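PDB 4IO7: AvGluR1 ligand binding domain from Adineta vaga, which binds amino acids such as L-glutamate and, here, phenylalanine in a two-lobed clamshell, and probably gates the ion channel of the full-length receptor. Local coordinates for residues T9-V14 with G77-A82; G13-V18 with I83-V88; A91-V96 with T211-L216; I133-G138 with V176-I181. All coordinates share one frame; numbering follows the deposited sequence.

In the fold
The four contacts run through a two-lobed ligand-binding domain of the periplasmic-binding-protein kind, with phenylalanine held between the lobes. Contacts 1 and 2 follow one another along strand 9-14 and share Gly13 and Val14; their centres lie about 12 Å apart. Contact 3 packs beside contact 1, where Ile81 and Leu10 meet Trp215, and its Arg92 reaches back to Thr87 of contact 2. Contact 4 belongs to the other lobe, its centre about 26 Å from that of contact 1 and about 15 Å from that of contact 2. Contacts 2, 3 and 4 all hold residues that bind the amino acid: Asp85 and Thr87, Arg92, and Asp180, respectively.

Contact 1 of 4, residues T9-V14 with G77-A82; sequences TLRIGV and GDYDIA
Arg11 and Asp80 trade bonds at the edge of a three-stranded parallel sheet, the core of one lobe of the clamshell, where strand 9-14 runs between strands 55-60 and 81-82. The carbonyl O of Arg11 is gripped twice: Asp80 N donates to it at 2.8 Å in the carbonyl plane, and Ile81 N at 3.2 Å from a tilted position. In return the Asp80 carboxylate takes the Arg11 amide, with Arg11 N 2.8 Å from Asp80 OD2 on its anti side and the N-H pointing almost straight at it (167°). A water donates to that same OD2 and to Thr9 O, so one oxygen serves the backbone and a water bridge together. Farther along, Gly13 N donates to Ile81 O, which with the Ile81 N bond to Arg11 O completes the parallel bridge between Ile12 and Ile81. On the face carrying these two isoleucines, they lie side by side, CG1 of Ile12 3.8 Å from CG1 of Ile81. Ile81 places its CG1 between its own backbone N and carbonyl carbon (chi1 64°), and from there its CD1 meets Leu10 CD1. On the other face the Tyr79 ring lies over Gly13, whose CA makes a CH-pi contact 3.9 Å from the ring centroid.

Contact 2 of 4, residues G13-V18 with I83-V88; sequences GVIESV and IGDITV. With PHE (phenylalanine), chain F.
The ligand cleft begins where strand 9-14 and strand 81-82 run out, and Ser17 and Asp85 join the two loops that leave them. Ser17 OG donates to Asp85 OD2 at 2.7 Å, reaching the syn side of that oxygen from 26° out of the carboxylate plane. Asp85 sets CG between its backbone N and carbonyl carbon (chi1 50°), which places the carboxylate beside Ser17. Its other oxygen, OD1, lies within hydrogen-bonding distance of a water that also sits close to Ile15 O, and it is hydrogen-bonded to Tyr67 OH of helix 67-75; both carboxylate oxygens are thus held. Nearer the sheet, Ile83 N donates to Gly13 O at 3.0 Å, nearly in line with the carbonyl, and a second water accepts from Ile15 N and probably donates to Ile83 O. Val14 CG1 rests 3.8 Å from that Ile83 carbonyl oxygen. As in other ionotropic glutamate receptor ligand-binding domains, the loop after the sheet presents backbone groups and a threonine hydroxyl to the amino acid. Asp85, at the centre of an inverse gamma turn, offers its carbonyl O to the ammonium N of phenylalanine at 2.8 Å. Thr87 holds the ligand twice: its OG1 accepts from the same ammonium N at 2.8 Å, while Thr87 N donates to the carboxylate O at 2.9 Å, the N-H aimed almost dead straight (178°).

Contact 3 of 4, residues A91-V96 with T211-L216; sequences ARREIV and TPKEWL. With PHE (phenylalanine), chain F.
Glu94 O takes the ammonium of Lys213, whose NZ donates from 3.0 Å with the nitrogen tilted 24° from the carbonyl plane. The bond ties segment 91-96, which carries the ligand-binding Arg92, to the loop between strand 200-211 and helix 218-230, in the same lobe of the clamshell. Lys213 CG passes 3.6 Å from Val96 C; a bend at chi3 (-61°) then brings CE of the lysine to 3.7 Å from Ile95 O and NZ to the Glu94 carbonyl. A water completes the junction, donating to Ile95 O and accepting from Lys213 N. Val96 packs alongside as well, its CB 3.5 Å from Thr211 O.

Lys213 CG also lies at the edge of the Arg93 guanidinium. That group turns to the dimer interface, where its NE forms a salt bridge with Asp222 of the second subunit; Glu94 OE2 does likewise with Lys219 of that subunit. Arg92 turns instead into the ligand cleft, with its chain extended from CG to NE. Its guanidinium meets the carboxylate of phenylalanine edge-on and pairs both oxygens: Arg92 NH2 lies 2.9 Å from OXT, and Arg92 NH1 lies 2.7 Å from O, the latter bond almost straight at 177°.

Contact 4 of 4, residues I133-G138 with V176-I181; sequences IGIRIG and VSFMDI. With PHE (phenylalanine), chain F.
Ser177 reaches across to Gly134 through a short side chain. Its CB lies 3.4 Å from Gly134 O, and OG, anti to the backbone N of Ser177 (chi1 -162°), donates to that same Gly134 O at 2.7 Å. The hydroxyl comes from well above the carbonyl plane, 51° out of it, while Ser177 CA adds a CH...O contact to the same oxygen. One carbonyl is thus approached by both the backbone and the side chain of a single residue. The neighbouring ladder bond runs from Gly134 N to Val176 O at 2.8 Å. Phe178 N, by contrast, is buried here with no hydrogen-bond partner.

On the face bearing Ile133 and Val176, the two side chains lie alongside each other, with Ile133 CG1 3.7 Å from Val176 CG2. Farther along, Ile135 brings its CD1 obliquely against the Phe178 ring, 3.6 Å from CD2. Beyond this packing, strand 176-180 carries Asp180 to the cleft, where OD2 accepts from the ammonium N of phenylalanine at 2.7 Å. This pairing of parallel strands, with Asp180 delivered to the cleft between the lobes, fits the second lobe of the periplasmic-binding-protein fold shared by ionotropic glutamate receptor ligand-binding domains.

Contact 1 of 4, residues T9-V14 with G77-A82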
# COMPACT_ATOMS: atom_id res chain seq x y z
N THR B 9 8.02 2.12 -26.98
CA THR B 9 7.31 0.84 -26.97
C THR B 9 7.67 0.09 -25.71
O THR B 9 8.85 -0.05 -25.37
CB THR B 9 7.68 -0.04 -28.20
OG1 THR B 9 7.16 0.57 -29.37
CG2 THR B 9 7.08 -1.44 -28.07
N LEU B 10 6.66 -0.37 -24.98
CA LEU B 10 6.92 -1.20 -23.80
C LEU B 10 6.37 -2.57 -24.03
O LEU B 10 5.20 -2.74 -24.34
CB LEU B 10 6.23 -0.62 -22.56
CG LEU B 10 6.75 0.67 -21.93
CD1 LEU B 10 5.89 0.97 -20.73
CD2 LEU B 10 8.25 0.60 -21.53
N ARG B 11 7.23 -3.57 -23.89
CA ARG B 11 6.78 -4.94 -23.81
C ARG B 11 6.33 -5.18 -22.36
O ARG B 11 7.13 -5.12 -21.41
CB ARG B 11 7.87 -5.92 -24.23
CG ARG B 11 7.36 -7.34 -24.52
CD ARG B 11 8.28 -8.08 -25.48
NE ARG B 11 8.70 -9.37 -24.95
CZ ARG B 11 9.79 -10.03 -25.37
NH1 ARG B 11 10.57 -9.51 -26.31
NH2 ARG B 11 10.09 -11.20 -24.83
N ILE B 12 5.04 -5.42 -22.22
CA ILE B 12 4.37 -5.50 -20.95
C ILE B 12 3.96 -6.94 -20.72
O ILE B 12 3.06 -7.47 -21.40
CB ILE B 12 3.09 -4.63 -20.92
CG1 ILE B 12 3.41 -3.16 -21.21
CG2 ILE B 12 2.44 -4.71 -19.55
CD1 ILE B 12 2.17 -2.31 -21.30
N GLY B 13 4.59 -7.58 -19.75
CA GLY B 13 4.23 -8.93 -19.36
C GLY B 13 2.98 -8.94 -18.50
O GLY B 13 2.86 -8.13 -17.58
N VAL B 14 2.04 -9.82 -18.84
CA VAL B 14 0.84 -10.03 -18.03
C VAL B 14 0.69 -11.54 -17.78
O VAL B 14 1.26 -12.36 -18.49
CB VAL B 14 -0.43 -9.43 -18.70
CG1 VAL B 14 -0.25 -7.94 -18.91
CG2 VAL B 14 -0.76 -10.14 -20.02
N GLY B 77 15.43 -9.52 -18.93
CA GLY B 77 15.23 -8.70 -20.11
C GLY B 77 14.12 -9.12 -21.08
O GLY B 77 14.00 -8.53 -22.16
N ASP B 78 13.31 -10.11 -20.72
CA ASP B 78 12.24 -10.59 -21.59
C ASP B 78 11.03 -9.65 -21.70
O ASP B 78 10.25 -9.80 -22.62
CB ASP B 78 11.70 -11.91 -21.12
CG ASP B 78 12.73 -13.02 -21.18
OD1 ASP B 78 13.85 -12.80 -21.68
OD2 ASP B 78 12.40 -14.12 -20.71
N TYR B 79 10.87 -8.74 -20.74
CA TYR B 79 9.77 -7.77 -20.74
C TYR B 79 10.38 -6.47 -20.23
O TYR B 79 11.42 -6.50 -19.58
CB TYR B 79 8.67 -8.17 -19.76
CG TYR B 79 8.08 -9.53 -20.00
CD1 TYR B 79 7.16 -9.75 -21.03
CD2 TYR B 79 8.40 -10.61 -19.18
CE1 TYR B 79 6.61 -11.01 -21.24
CE2 TYR B 79 7.86 -11.88 -19.41
CZ TYR B 79 6.97 -12.07 -20.42
OH TYR B 79 6.43 -13.33 -20.65
N ASP B 80 9.72 -5.34 -20.48
CA ASP B 80 10.14 -4.04 -19.97
C ASP B 80 9.45 -3.78 -18.63
O ASP B 80 10.11 -3.40 -17.68
CB ASP B 80 9.81 -2.92 -20.96
CG ASP B 80 10.59 -3.06 -22.25
OD1 ASP B 80 11.82 -3.20 -22.18
OD2 ASP B 80 9.97 -3.09 -23.33
N ILE B 81 8.15 -4.02 -18.55
CA ILE B 81 7.43 -3.97 -17.27
C ILE B 81 6.49 -5.17 -17.19
O ILE B 81 6.30 -5.88 -18.18
CB ILE B 81 6.62 -2.67 -17.07
CG1 ILE B 81 5.51 -2.53 -18.10
CG2 ILE B 81 7.53 -1.44 -17.09
CD1 ILE B 81 4.61 -1.34 -17.82
N ALA B 82 5.96 -5.44 -16.01
CA ALA B 82 5.01 -6.51 -15.82
C ALA B 82 3.93 -6.01 -14.88
O ALA B 82 4.22 -5.42 -13.84
CB ALA B 82 5.67 -7.76 -15.30
O HOH W 1 10.83 -2.62 -25.83

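Contact 2 of 4, residues G13-V18 with I83-V88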
# COMPACT_ATOMS: atom_id res chain seq x y z
N GLY B 13 4.59 -7.58 -19.75
CA GLY B 13 4.23 -8.93 -19.36
C GLY B 13 2.98 -8.94 -18.50
O GLY B 13 2.86 -8.13 -17.58
N VAL B 14 2.04 -9.82 -18.84
CA VAL B 14 0.84 -10.03 -18.03
C VAL B 14 0.69 -11.54 -17.78
O VAL B 14 1.26 -12.36 -18.49
CB VAL B 14 -0.43 -9.43 -18.70
CG1 VAL B 14 -0.25 -7.94 -18.91
CG2 VAL B 14 -0.76 -10.14 -20.02
N ILE B 15 -0.07 -11.90 -16.76
CA ILE B 15 -0.19 -13.30 -16.36
C ILE B 15 -1.65 -13.60 -16.07
O ILE B 15 -2.35 -12.81 -15.42
CB ILE B 15 0.76 -13.59 -15.14
CG1 ILE B 15 0.73 -15.06 -14.76
CG2 ILE B 15 0.43 -12.72 -13.93
CD1 ILE B 15 1.89 -15.44 -13.96
N GLU B 16 -2.14 -14.73 -16.57
CA GLU B 16 -3.56 -15.08 -16.44
C GLU B 16 -3.96 -15.18 -14.98
O GLU B 16 -3.34 -15.92 -14.21
CB GLU B 16 -3.85 -16.43 -17.13
CG GLU B 16 -5.36 -16.82 -17.05
CD GLU B 16 -5.72 -18.03 -17.86
OE1 GLU B 16 -4.82 -18.62 -18.48
OE2 GLU B 16 -6.92 -18.38 -17.89
N SER B 17 -5.01 -14.47 -14.60
CA SER B 17 -5.53 -14.48 -13.23
C SER B 17 -6.84 -13.71 -13.22
O SER B 17 -6.85 -12.48 -13.19
CB SER B 17 -4.52 -13.83 -12.26
OG SER B 17 -5.01 -13.86 -10.93
N VAL B 18 -7.97 -14.42 -13.30
CA VAL B 18 -9.28 -13.76 -13.40
C VAL B 18 -9.64 -13.07 -12.08
O VAL B 18 -9.49 -13.66 -11.03
CB VAL B 18 -10.38 -14.80 -13.79
CG1 VAL B 18 -11.74 -14.13 -13.94
CG2 VAL B 18 -10.02 -15.47 -15.07
N ILE B 83 2.68 -6.19 -15.31
CA ILE B 83 1.53 -5.66 -14.59
C ILE B 83 0.57 -6.80 -14.30
O ILE B 83 0.16 -7.56 -15.20
CB ILE B 83 0.75 -4.61 -15.43
CG1 ILE B 83 1.67 -3.49 -15.89
CG2 ILE B 83 -0.41 -4.06 -14.61
CD1 ILE B 83 0.98 -2.39 -16.67
N GLY B 84 0.23 -6.92 -13.02
CA GLY B 84 -0.70 -7.94 -12.59
C GLY B 84 -0.91 -7.89 -11.10
O GLY B 84 -0.56 -6.91 -10.44
N ASP B 85 -1.49 -8.96 -10.58
CA ASP B 85 -1.65 -9.15 -9.17
C ASP B 85 -0.32 -9.69 -8.57
O ASP B 85 -0.26 -10.81 -8.07
CB ASP B 85 -2.87 -10.03 -8.86
CG ASP B 85 -2.91 -11.34 -9.64
OD1 ASP B 85 -2.24 -11.52 -10.69
OD2 ASP B 85 -3.72 -12.20 -9.19
N ILE B 86 0.71 -8.87 -8.64
CA ILE B 86 2.08 -9.27 -8.32
C ILE B 86 2.51 -8.63 -7.03
O ILE B 86 2.60 -7.41 -6.93
CB ILE B 86 3.05 -8.83 -9.43
CG1 ILE B 86 2.54 -9.34 -10.78
CG2 ILE B 86 4.49 -9.29 -9.12
CD1 ILE B 86 3.21 -8.72 -11.98
N THR B 87 2.74 -9.47 -6.02
CA THR B 87 3.00 -9.03 -4.69
C THR B 87 4.41 -8.49 -4.59
O THR B 87 5.37 -9.07 -5.11
CB THR B 87 2.79 -10.17 -3.71
OG1 THR B 87 1.46 -10.66 -3.86
CG2 THR B 87 3.02 -9.76 -2.24
N VAL B 88 4.53 -7.37 -3.90
CA VAL B 88 5.85 -6.80 -3.68
C VAL B 88 6.50 -7.55 -2.51
O VAL B 88 5.95 -7.58 -1.40
CB VAL B 88 5.73 -5.30 -3.34
CG1 VAL B 88 7.12 -4.70 -3.15
CG2 VAL B 88 4.96 -4.56 -4.47
N PHE F . 0.17 -12.29 -5.76
CA PHE F . 0.89 -13.59 -5.80
C PHE F . 2.36 -13.35 -6.07
O PHE F . 2.75 -12.29 -6.61
CB PHE F . 0.38 -14.49 -6.91
CG PHE F . -0.96 -15.09 -6.65
CD1 PHE F . -1.11 -16.17 -5.78
CD2 PHE F . -2.10 -14.59 -7.31
CE1 PHE F . -2.38 -16.75 -5.55
CE2 PHE F . -3.37 -15.14 -7.10
CZ PHE F . -3.52 -16.21 -6.21
OXT PHE F . 3.15 -14.28 -5.84
O HOH W 2 -1.47 -9.76 -15.49
O HOH W 3 -2.64 -10.89 -13.30

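Contact 3 of 4, residues A91-V96 with T211-L216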
# COMPACT_ATOMS: atom_id res chain seq x y z
N ALA B 91 12.51 -10.39 -1.44
CA ALA B 91 13.34 -11.17 -2.36
C ALA B 91 13.20 -10.67 -3.82
O ALA B 91 14.20 -10.64 -4.55
CB ALA B 91 12.97 -12.66 -2.25
N ARG B 92 11.99 -10.30 -4.24
CA ARG B 92 11.82 -9.77 -5.60
C ARG B 92 12.49 -8.41 -5.73
O ARG B 92 13.16 -8.12 -6.73
CB ARG B 92 10.33 -9.70 -6.01
CG ARG B 92 9.68 -11.10 -6.14
CD ARG B 92 8.18 -11.08 -6.27
NE ARG B 92 7.64 -12.42 -6.31
CZ ARG B 92 6.34 -12.70 -6.38
NH1 ARG B 92 5.43 -11.73 -6.41
NH2 ARG B 92 5.95 -13.97 -6.44
N ARG B 93 12.33 -7.58 -4.69
CA ARG B 93 12.86 -6.22 -4.71
C ARG B 93 14.39 -6.22 -4.82
O ARG B 93 14.98 -5.25 -5.31
CB ARG B 93 12.39 -5.42 -3.49
CG ARG B 93 12.97 -3.99 -3.44
CD ARG B 93 12.29 -3.08 -4.52
NE ARG B 93 12.88 -1.72 -4.58
CZ ARG B 93 13.93 -1.41 -5.33
NH1 ARG B 93 14.57 -2.35 -6.03
NH2 ARG B 93 14.39 -0.17 -5.37
N GLU B 94 15.03 -7.34 -4.45
CA GLU B 94 16.48 -7.46 -4.57
C GLU B 94 16.86 -7.45 -6.06
O GLU B 94 17.94 -7.02 -6.42
CB GLU B 94 16.94 -8.77 -3.87
CG GLU B 94 18.39 -9.00 -3.81
CD GLU B 94 19.12 -7.95 -2.98
OE1 GLU B 94 18.77 -7.76 -1.79
OE2 GLU B 94 20.05 -7.35 -3.53
N ILE B 95 15.96 -7.89 -6.93
CA ILE B 95 16.31 -8.08 -8.35
C ILE B 95 15.53 -7.23 -9.37
O ILE B 95 15.96 -7.09 -10.51
CB ILE B 95 16.25 -9.59 -8.74
CG1 ILE B 95 14.82 -10.14 -8.65
CG2 ILE B 95 17.21 -10.37 -7.84
CD1 ILE B 95 14.63 -11.51 -9.39
N VAL B 96 14.42 -6.61 -8.95
CA VAL B 96 13.63 -5.71 -9.80
C VAL B 96 13.11 -4.59 -8.92
O VAL B 96 13.12 -4.72 -7.70
CB VAL B 96 12.39 -6.44 -10.42
CG1 VAL B 96 12.86 -7.57 -11.39
CG2 VAL B 96 11.52 -7.01 -9.31
N THR B 211 9.29 -3.24 -12.61
CA THR B 211 10.10 -2.54 -13.58
C THR B 211 11.54 -2.99 -13.33
O THR B 211 11.86 -3.57 -12.28
CB THR B 211 10.05 -1.01 -13.38
OG1 THR B 211 10.88 -0.63 -12.27
CG2 THR B 211 8.61 -0.48 -13.11
N PRO B 212 12.43 -2.71 -14.28
CA PRO B 212 13.85 -2.93 -14.00
C PRO B 212 14.33 -2.06 -12.86
O PRO B 212 13.74 -1.00 -12.61
CB PRO B 212 14.54 -2.48 -15.31
CG PRO B 212 13.48 -2.57 -16.37
CD PRO B 212 12.21 -2.17 -15.64
N LYS B 213 15.38 -2.49 -12.17
CA LYS B 213 16.03 -1.64 -11.19
C LYS B 213 16.63 -0.43 -11.87
O LYS B 213 17.09 -0.51 -13.03
CB LYS B 213 17.09 -2.42 -10.39
CG LYS B 213 16.46 -3.49 -9.52
CD LYS B 213 17.42 -4.08 -8.56
CE LYS B 213 18.58 -4.75 -9.25
NZ LYS B 213 19.50 -5.20 -8.18
N GLU B 214 16.59 0.69 -11.16
CA GLU B 214 17.19 1.93 -11.62
C GLU B 214 16.66 2.33 -12.99
O GLU B 214 17.41 2.72 -13.88
CB GLU B 214 18.72 1.80 -11.63
CG GLU B 214 19.27 1.49 -10.25
CD GLU B 214 20.74 1.15 -10.25
OE1 GLU B 214 21.48 1.64 -11.12
OE2 GLU B 214 21.16 0.38 -9.37
N TRP B 215 15.34 2.22 -13.17
CA TRP B 215 14.71 2.43 -14.47
C TRP B 215 14.61 3.90 -14.88
O TRP B 215 14.19 4.75 -14.10
CB TRP B 215 13.30 1.87 -14.40
CG TRP B 215 12.68 1.58 -15.70
CD1 TRP B 215 13.28 1.12 -16.84
CD2 TRP B 215 11.30 1.74 -16.01
NE1 TRP B 215 12.35 0.98 -17.84
CE2 TRP B 215 11.11 1.34 -17.35
CE3 TRP B 215 10.18 2.18 -15.29
CZ2 TRP B 215 9.87 1.37 -17.98
CZ3 TRP B 215 8.94 2.20 -15.90
CH2 TRP B 215 8.80 1.80 -17.24
N LEU B 216 14.96 4.17 -16.14
CA LEU B 216 14.92 5.53 -16.66
C LEU B 216 13.54 6.18 -16.47
O LEU B 216 13.41 7.39 -16.31
CB LEU B 216 15.28 5.51 -18.16
CG LEU B 216 15.43 6.85 -18.89
CD1 LEU B 216 16.50 7.71 -18.22
CD2 LEU B 216 15.78 6.62 -20.39
N PHE F . 0.17 -12.29 -5.76
CA PHE F . 0.89 -13.59 -5.80
C PHE F . 2.36 -13.35 -6.07
O PHE F . 2.75 -12.29 -6.61
CB PHE F . 0.38 -14.49 -6.91
CG PHE F . -0.96 -15.09 -6.65
CD1 PHE F . -1.11 -16.17 -5.78
CD2 PHE F . -2.10 -14.59 -7.31
CE1 PHE F . -2.38 -16.75 -5.55
CE2 PHE F . -3.37 -15.14 -7.10
CZ PHE F . -3.52 -16.21 -6.21
OXT PHE F . 3.15 -14.28 -5.84
O HOH W 4 16.06 -5.40 -12.72

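Contact 4 of 4, residues I133-G138 with V176-I181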
# COMPACT_ATOMS: atom_id res chain seq x y z
N ILE B 133 -2.28 -29.47 2.07
CA ILE B 133 -2.34 -28.02 1.92
C ILE B 133 -1.77 -27.73 0.52
O ILE B 133 -0.60 -28.00 0.25
CB ILE B 133 -1.51 -27.29 3.02
CG1 ILE B 133 -2.06 -27.61 4.41
CG2 ILE B 133 -1.48 -25.75 2.80
CD1 ILE B 133 -1.16 -27.11 5.55
N GLY B 134 -2.60 -27.22 -0.38
CA GLY B 134 -2.15 -26.86 -1.71
C GLY B 134 -1.56 -25.47 -1.78
O GLY B 134 -2.18 -24.49 -1.37
N ILE B 135 -0.33 -25.38 -2.30
CA ILE B 135 0.37 -24.11 -2.41
C ILE B 135 0.84 -23.87 -3.85
O ILE B 135 1.48 -24.74 -4.44
CB ILE B 135 1.61 -24.08 -1.50
CG1 ILE B 135 1.21 -24.15 -0.02
CG2 ILE B 135 2.44 -22.82 -1.80
CD1 ILE B 135 0.43 -22.94 0.47
N ARG B 136 0.50 -22.71 -4.40
CA ARG B 136 0.92 -22.41 -5.76
C ARG B 136 2.38 -22.03 -5.75
O ARG B 136 2.77 -21.10 -5.08
CB ARG B 136 0.06 -21.31 -6.39
CG ARG B 136 -0.90 -21.90 -7.40
CD ARG B 136 -1.32 -20.93 -8.43
NE ARG B 136 -0.31 -20.66 -9.45
CZ ARG B 136 -0.47 -19.70 -10.36
NH1 ARG B 136 -1.57 -18.99 -10.31
NH2 ARG B 136 0.45 -19.45 -11.29
N ILE B 137 3.19 -22.83 -6.41
CA ILE B 137 4.63 -22.64 -6.39
C ILE B 137 5.04 -21.37 -7.11
O ILE B 137 4.39 -20.93 -8.07
CB ILE B 137 5.34 -23.79 -7.09
CG1 ILE B 137 4.94 -23.78 -8.58
CG2 ILE B 137 4.96 -25.10 -6.42
CD1 ILE B 137 5.45 -24.99 -9.36
N GLY B 138 6.12 -20.76 -6.63
CA GLY B 138 6.61 -19.52 -7.18
C GLY B 138 5.69 -18.33 -6.90
O GLY B 138 5.53 -17.47 -7.74
N VAL B 176 -7.08 -27.52 1.72
CA VAL B 176 -7.04 -26.07 1.72
C VAL B 176 -6.00 -25.56 0.75
O VAL B 176 -5.12 -26.29 0.30
CB VAL B 176 -6.69 -25.49 3.10
CG1 VAL B 176 -7.75 -25.86 4.11
CG2 VAL B 176 -5.32 -25.99 3.55
N SER B 177 -6.11 -24.28 0.44
CA SER B 177 -5.12 -23.57 -0.34
C SER B 177 -5.13 -22.10 0.12
O SER B 177 -6.03 -21.71 0.84
CB SER B 177 -5.45 -23.64 -1.82
OG SER B 177 -4.30 -23.32 -2.58
N PHE B 178 -4.12 -21.33 -0.30
CA PHE B 178 -3.97 -19.89 -0.01
C PHE B 178 -4.16 -19.09 -1.29
O PHE B 178 -3.63 -19.45 -2.33
CB PHE B 178 -2.55 -19.55 0.49
CG PHE B 178 -2.17 -20.14 1.82
CD1 PHE B 178 -3.10 -20.75 2.65
CD2 PHE B 178 -0.85 -20.07 2.24
CE1 PHE B 178 -2.71 -21.27 3.88
CE2 PHE B 178 -0.45 -20.59 3.47
CZ PHE B 178 -1.38 -21.19 4.29
N MET B 179 -4.89 -17.99 -1.21
CA MET B 179 -5.01 -17.08 -2.34
C MET B 179 -5.04 -15.68 -1.83
O MET B 179 -5.50 -15.43 -0.71
CB MET B 179 -6.34 -17.29 -3.10
CG MET B 179 -6.32 -18.34 -4.19
SD MET B 179 -7.92 -18.44 -5.06
CE MET B 179 -7.70 -17.16 -6.31
N ASP B 180 -4.58 -14.75 -2.67
CA ASP B 180 -4.83 -13.32 -2.45
C ASP B 180 -6.32 -13.06 -2.27
O ASP B 180 -7.14 -13.72 -2.91
CB ASP B 180 -4.37 -12.53 -3.66
CG ASP B 180 -2.87 -12.69 -3.91
OD1 ASP B 180 -2.11 -12.85 -2.93
OD2 ASP B 180 -2.47 -12.64 -5.10
N ILE B 181 -6.65 -12.08 -1.42
CA ILE B 181 -8.02 -11.89 -0.97
C ILE B 181 -8.95 -11.47 -2.10
O ILE B 181 -10.05 -12.01 -2.22
CB ILE B 181 -8.09 -10.88 0.21
CG1 ILE B 181 -9.50 -10.80 0.79
CG2 ILE B 181 -7.61 -9.51 -0.21
CD1 ILE B 181 -9.58 -10.10 2.14
N PHE F . 0.17 -12.29 -5.76
CA PHE F . 0.89 -13.59 -5.80
C PHE F . 2.36 -13.35 -6.07
O PHE F . 2.75 -12.29 -6.61
CB PHE F . 0.38 -14.49 -6.91
CG PHE F . -0.96 -15.09 -6.65
CD1 PHE F . -1.11 -16.17 -5.78
CD2 PHE F . -2.10 -14.59 -7.31
CE1 PHE F . -2.38 -16.75 -5.55
CE2 PHE F . -3.37 -15.14 -7.10
CZ PHE F . -3.52 -16.21 -6.21
OXT PHE F . 3.15 -14.28 -5.84